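Local coordinates for acyl-CoA dehydrogenase domain protein Tcur3483 (Thermomonospora curvata, PDB 6WY9), which probably oxidises the CH-CH bond of an acyl-CoA-type substrate as a flavoprotein that binds FAD, at residues Ser174-Ser179 with Ser218-Val223. Sequence-based numbering, arbitrary orientation.
Sequences SKIFTS and SPIQTV. With FDA (dihydroflavine-adenine dinucleotide), chain C.
Carbonyl oxygen O4 of the flavin takes one N-H bond from Ser179, whose backbone N lies 3.2 Å from O4 with an N-H...O angle of 145°, and a weak second bond from Ser179 OG at 3.4 Å. Ser179 OG also lies 2.9 Å from flavin N5, which places the hydroxyl beside both O4 and N5. Two residues back, CB of Phe177 rests 3.5 Å from flavin C9A, while flavin C9 approaches the Phe177 ring obliquely. A chi1 of -47° puts Phe177 CG beside the backbone N and anti to the carbonyl carbon, and from there Phe177 CD1 comes 4.1 Å from Ile220 CD1. Ile220 CD1 also lies 4.0 Å from Ile176 CG1, the two isoleucine side chains crossing at about a right angle. With chi1 -178°, CG1 of Ile176 is carried to 3.6 Å above the plane of the Phe177 ring, over its centre. Only apolar contacts, burying 105 Å² in all, join 174-179 to 218-223; strand 227-239 runs between their strands and bonds to both, Lys175 pairing with Thr231 and Ile220 with Val228. This is the middle-domain side of the acyl-CoA dehydrogenase flavin pocket: the loop after strand 168-176 lies against the reduced isoalloxazine, and Ile220 packs on Phe177 from outer strand 215-221 of this chain's antiparallel sheet.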
ATOM      1  N   SER A 174     -22.615   6.438  32.198  1.00 56.68           N
ATOM      2  CA  SER A 174     -21.674   5.328  32.146  1.00 57.99           C
ATOM      3  C   SER A 174     -20.608   5.645  31.110  1.00 56.55           C
ATOM      4  O   SER A 174     -20.810   6.489  30.235  1.00 57.39           O
ATOM      5  CB  SER A 174     -22.383   4.032  31.775  1.00 59.09           C
ATOM      6  OG  SER A 174     -22.645   4.092  30.391  1.00 58.28           O
ATOM      7  N   LYS A 175     -19.472   4.940  31.206  1.00 53.98           N
ATOM      8  CA  LYS A 175     -18.390   5.042  30.238  1.00 50.84           C
ATOM      9  C   LYS A 175     -17.939   3.630  29.864  1.00 49.96           C
ATOM     10  O   LYS A 175     -18.234   2.659  30.556  1.00 48.22           O
ATOM     11  CB  LYS A 175     -17.194   5.852  30.782  1.00 49.79           C
ATOM     12  CG  LYS A 175     -17.544   7.300  31.207  1.00 50.83           C
ATOM     13  CD  LYS A 175     -17.715   8.234  29.992  1.00 49.19           C
ATOM     14  CE  LYS A 175     -18.230   9.627  30.435  1.00 50.04           C
ATOM     15  NZ  LYS A 175     -18.213  10.635  29.301  1.00 49.24           N
ATOM     16  N   ILE A 176     -17.205   3.516  28.775  1.00 49.03           N
ATOM     17  CA  ILE A 176     -16.825   2.200  28.285  1.00 49.24           C
ATOM     18  C   ILE A 176     -15.360   2.245  27.883  1.00 45.15           C
ATOM     19  O   ILE A 176     -14.845   3.274  27.431  1.00 43.55           O
ATOM     20  CB  ILE A 176     -17.757   1.740  27.115  1.00 50.95           C
ATOM     21  CG1 ILE A 176     -17.382   0.325  26.632  1.00 53.34           C
ATOM     22  CG2 ILE A 176     -17.672   2.728  25.963  1.00 47.86           C
ATOM     23  CD1 ILE A 176     -18.547  -0.492  26.032  1.00 55.32           C
ATOM     24  N   PHE A 177     -14.667   1.123  28.073  1.00 44.07           N
ATOM     25  CA  PHE A 177     -13.226   1.044  27.821  1.00 42.63           C
ATOM     26  C   PHE A 177     -12.428   1.988  28.740  1.00 44.18           C
ATOM     27  O   PHE A 177     -11.397   2.556  28.348  1.00 44.43           O
ATOM     28  CB  PHE A 177     -12.857   1.306  26.340  1.00 42.25           C
ATOM     29  CG  PHE A 177     -13.693   0.549  25.358  1.00 44.05           C
ATOM     30  CD1 PHE A 177     -13.665  -0.837  25.320  1.00 45.88           C
ATOM     31  CD2 PHE A 177     -14.536   1.226  24.476  1.00 43.84           C
ATOM     32  CE1 PHE A 177     -14.496  -1.550  24.424  1.00 46.52           C
ATOM     33  CE2 PHE A 177     -15.353   0.522  23.555  1.00 44.10           C
ATOM     34  CZ  PHE A 177     -15.325  -0.872  23.538  1.00 45.42           C
ATOM     35  N   THR A 178     -12.863   2.111  29.985  1.00 44.46           N
ATOM     36  CA  THR A 178     -12.166   2.928  30.981  1.00 45.88           C
ATOM     37  C   THR A 178     -10.972   2.140  31.498  1.00 46.37           C
ATOM     38  O   THR A 178     -11.053   1.504  32.547  1.00 48.31           O
ATOM     39  CB  THR A 178     -13.097   3.277  32.141  1.00 46.30           C
ATOM     40  OG1 THR A 178     -14.387   3.690  31.649  1.00 46.19           O
ATOM     41  CG2 THR A 178     -12.495   4.388  32.977  1.00 47.48           C
ATOM     42  N   SER A 179      -9.830   2.236  30.802  1.00 45.52           N
ATOM     43  CA  SER A 179      -8.648   1.479  31.210  1.00 46.72           C
ATOM     44  C   SER A 179      -8.191   1.897  32.589  1.00 47.49           C
ATOM     45  O   SER A 179      -8.062   3.093  32.876  1.00 48.44           O
ATOM     46  CB  SER A 179      -7.458   1.671  30.257  1.00 48.56           C
ATOM     47  OG  SER A 179      -7.862   1.572  28.927  1.00 50.48           O
ATOM     48  N   SER A 218     -17.126  -3.001  35.544  1.00 55.50           N
ATOM     49  CA  SER A 218     -17.134  -4.412  35.147  1.00 57.01           C
ATOM     50  C   SER A 218     -16.081  -4.659  34.079  1.00 53.56           C
ATOM     51  O   SER A 218     -15.798  -3.780  33.252  1.00 51.75           O
ATOM     52  CB  SER A 218     -18.514  -4.874  34.632  1.00 59.12           C
ATOM     53  OG  SER A 218     -18.910  -4.096  33.517  1.00 59.37           O
ATOM     54  N   PRO A 219     -15.473  -5.846  34.071  1.00 53.69           N
ATOM     55  CA  PRO A 219     -14.322  -6.079  33.203  1.00 52.63           C
ATOM     56  C   PRO A 219     -14.719  -6.294  31.754  1.00 51.79           C
ATOM     57  O   PRO A 219     -15.801  -6.795  31.453  1.00 53.02           O
ATOM     58  CB  PRO A 219     -13.693  -7.348  33.797  1.00 52.98           C
ATOM     59  CG  PRO A 219     -14.839  -8.077  34.436  1.00 54.24           C
ATOM     60  CD  PRO A 219     -15.737  -6.988  34.979  1.00 55.42           C
ATOM     61  N   ILE A 220     -13.806  -5.914  30.852  1.00 49.77           N
ATOM     62  CA  ILE A 220     -13.866  -6.208  29.418  1.00 48.14           C
ATOM     63  C   ILE A 220     -12.498  -6.761  29.006  1.00 47.49           C
ATOM     64  O   ILE A 220     -11.491  -6.053  29.113  1.00 46.97           O
ATOM     65  CB  ILE A 220     -14.183  -4.950  28.577  1.00 46.35           C
ATOM     66  CG1 ILE A 220     -15.549  -4.310  28.928  1.00 49.99           C
ATOM     67  CG2 ILE A 220     -14.102  -5.281  27.100  1.00 44.41           C
ATOM     68  CD1 ILE A 220     -15.724  -2.929  28.218  1.00 49.59           C
ATOM     69  N   GLN A 221     -12.454  -8.003  28.515  1.00 48.70           N
ATOM     70  CA  GLN A 221     -11.196  -8.615  28.081  1.00 48.99           C
ATOM     71  C   GLN A 221     -10.971  -8.334  26.606  1.00 45.03           C
ATOM     72  O   GLN A 221     -11.893  -8.498  25.795  1.00 43.95           O
ATOM     73  CB  GLN A 221     -11.200 -10.133  28.306  1.00 56.45           C
ATOM     74  CG  GLN A 221      -9.857 -10.777  28.033  1.00 65.47           C
ATOM     75  CD  GLN A 221      -9.406 -11.703  29.157  1.00 77.12           C
ATOM     76  OE1 GLN A 221     -10.196 -12.489  29.699  1.00 82.50           O
ATOM     77  NE2 GLN A 221      -8.124 -11.618  29.514  1.00 80.77           N
ATOM     78  N   THR A 222      -9.751  -7.940  26.253  1.00 42.27           N
ATOM     79  CA  THR A 222      -9.446  -7.628  24.862  1.00 42.04           C
ATOM     80  C   THR A 222      -8.668  -8.766  24.216  1.00 41.45           C
ATOM     81  O   THR A 222      -8.003  -9.566  24.874  1.00 42.20           O
ATOM     82  CB  THR A 222      -8.634  -6.336  24.731  1.00 42.25           C
ATOM     83  OG1 THR A 222      -7.323  -6.600  25.252  1.00 44.23           O
ATOM     84  CG2 THR A 222      -9.341  -5.199  25.533  1.00 42.96           C
ATOM     85  N   VAL A 223      -8.739  -8.797  22.895  1.00 39.70           N
ATOM     86  CA  VAL A 223      -8.056  -9.846  22.160  1.00 40.57           C
ATOM     87  C   VAL A 223      -6.545  -9.787  22.396  1.00 42.95           C
ATOM     88  O   VAL A 223      -5.843 -10.811  22.305  1.00 43.81           O
ATOM     89  CB  VAL A 223      -8.416  -9.732  20.674  1.00 37.86           C
ATOM     90  CG1 VAL A 223      -7.840  -8.427  20.073  1.00 37.16           C
ATOM     91  CG2 VAL A 223      -7.908 -11.013  19.931  1.00 40.27           C
TER
HETATM   92  PA  FDA C 401     -16.527   4.349  16.734  1.00 36.59           P
HETATM   93  O1A FDA C 401     -17.716   3.455  16.581  1.00 37.23           O
HETATM   94  O2A FDA C 401     -16.733   5.839  17.056  1.00 35.31           O
HETATM   95  O5B FDA C 401     -15.727   4.401  15.242  1.00 38.90           O
HETATM   96  C5B FDA C 401     -15.410   3.082  14.885  1.00 37.80           C
HETATM   97  C4B FDA C 401     -14.600   3.164  13.577  1.00 38.75           C
HETATM   98  O4B FDA C 401     -15.434   3.997  12.638  1.00 38.45           O
HETATM   99  C3B FDA C 401     -13.330   4.007  13.705  1.00 37.70           C
HETATM  100  O3B FDA C 401     -12.234   3.255  14.076  1.00 36.38           O
HETATM  101  C2B FDA C 401     -13.127   4.461  12.271  1.00 38.44           C
HETATM  102  O2B FDA C 401     -12.691   3.383  11.357  1.00 38.84           O
HETATM  103  C1B FDA C 401     -14.568   4.823  11.796  1.00 38.35           C
HETATM  104  N9A FDA C 401     -14.910   6.239  11.908  1.00 38.20           N
HETATM  105  C8A FDA C 401     -15.435   6.936  13.014  1.00 37.99           C
HETATM  106  N7A FDA C 401     -15.689   8.209  12.736  1.00 37.47           N
HETATM  107  C5A FDA C 401     -15.321   8.366  11.417  1.00 36.80           C
HETATM  108  C6A FDA C 401     -15.333   9.495  10.584  1.00 36.86           C
HETATM  109  N6A FDA C 401     -15.772  10.692  11.020  1.00 35.35           N
HETATM  110  N1A FDA C 401     -14.907   9.405   9.305  1.00 36.31           N
HETATM  111  C2A FDA C 401     -14.473   8.164   8.937  1.00 37.18           C
HETATM  112  N3A FDA C 401     -14.392   6.995   9.619  1.00 35.39           N
HETATM  113  C4A FDA C 401     -14.845   7.142  10.874  1.00 37.15           C
HETATM  114  N1  FDA C 401     -11.579   5.539  26.189  1.00 42.49           N
HETATM  115  C2  FDA C 401     -11.651   6.264  27.397  1.00 44.16           C
HETATM  116  O2  FDA C 401     -12.539   7.130  27.559  1.00 45.25           O
HETATM  117  N3  FDA C 401     -10.692   5.956  28.355  1.00 43.57           N
HETATM  118  C4  FDA C 401      -9.684   4.977  28.199  1.00 41.87           C
HETATM  119  O4  FDA C 401      -8.899   4.763  29.114  1.00 40.31           O
HETATM  120  C4X FDA C 401      -9.687   4.284  26.939  1.00 41.06           C
HETATM  121  N5  FDA C 401      -8.726   3.299  26.705  1.00 40.82           N
HETATM  122  C5X FDA C 401      -9.005   2.334  25.775  1.00 38.59           C
HETATM  123  C6  FDA C 401      -8.353   1.156  25.775  1.00 38.91           C
HETATM  124  C7  FDA C 401      -8.692   0.176  24.809  1.00 39.36           C
HETATM  125  C7M FDA C 401      -7.986  -1.054  24.848  1.00 39.63           C
HETATM  126  C8  FDA C 401      -9.628   0.392  23.867  1.00 40.08           C
HETATM  127  C8M FDA C 401      -9.975  -0.624  22.852  1.00 40.97           C
HETATM  128  C9  FDA C 401     -10.278   1.614  23.842  1.00 39.73           C
HETATM  129  C9A FDA C 401      -9.972   2.571  24.803  1.00 39.07           C
HETATM  130  N10 FDA C 401     -10.618   3.819  24.795  1.00 40.09           N
HETATM  131  C10 FDA C 401     -10.608   4.546  25.989  1.00 42.37           C
HETATM  132  C1' FDA C 401     -11.736   4.040  23.833  1.00 40.26           C
HETATM  133  C2' FDA C 401     -11.257   4.752  22.537  1.00 41.26           C
HETATM  134  O2' FDA C 401     -10.980   6.047  22.780  1.00 41.20           O
HETATM  135  C3' FDA C 401     -12.475   4.552  21.527  1.00 40.33           C
HETATM  136  O3' FDA C 401     -12.582   3.200  21.129  1.00 37.90           O
HETATM  137  C4' FDA C 401     -12.338   5.481  20.330  1.00 41.52           C
HETATM  138  O4' FDA C 401     -12.550   6.773  20.784  1.00 43.24           O
HETATM  139  C5' FDA C 401     -13.326   5.009  19.229  1.00 42.98           C
HETATM  140  O5' FDA C 401     -14.621   5.135  19.738  1.00 40.99           O
HETATM  141  P   FDA C 401     -15.496   3.816  19.320  1.00 38.70           P
HETATM  142  O1P FDA C 401     -14.753   2.689  19.854  1.00 37.94           O
HETATM  143  O2P FDA C 401     -16.925   4.078  19.770  1.00 40.06           O
HETATM  144  O3P FDA C 401     -15.457   3.644  17.669  1.00 36.40           O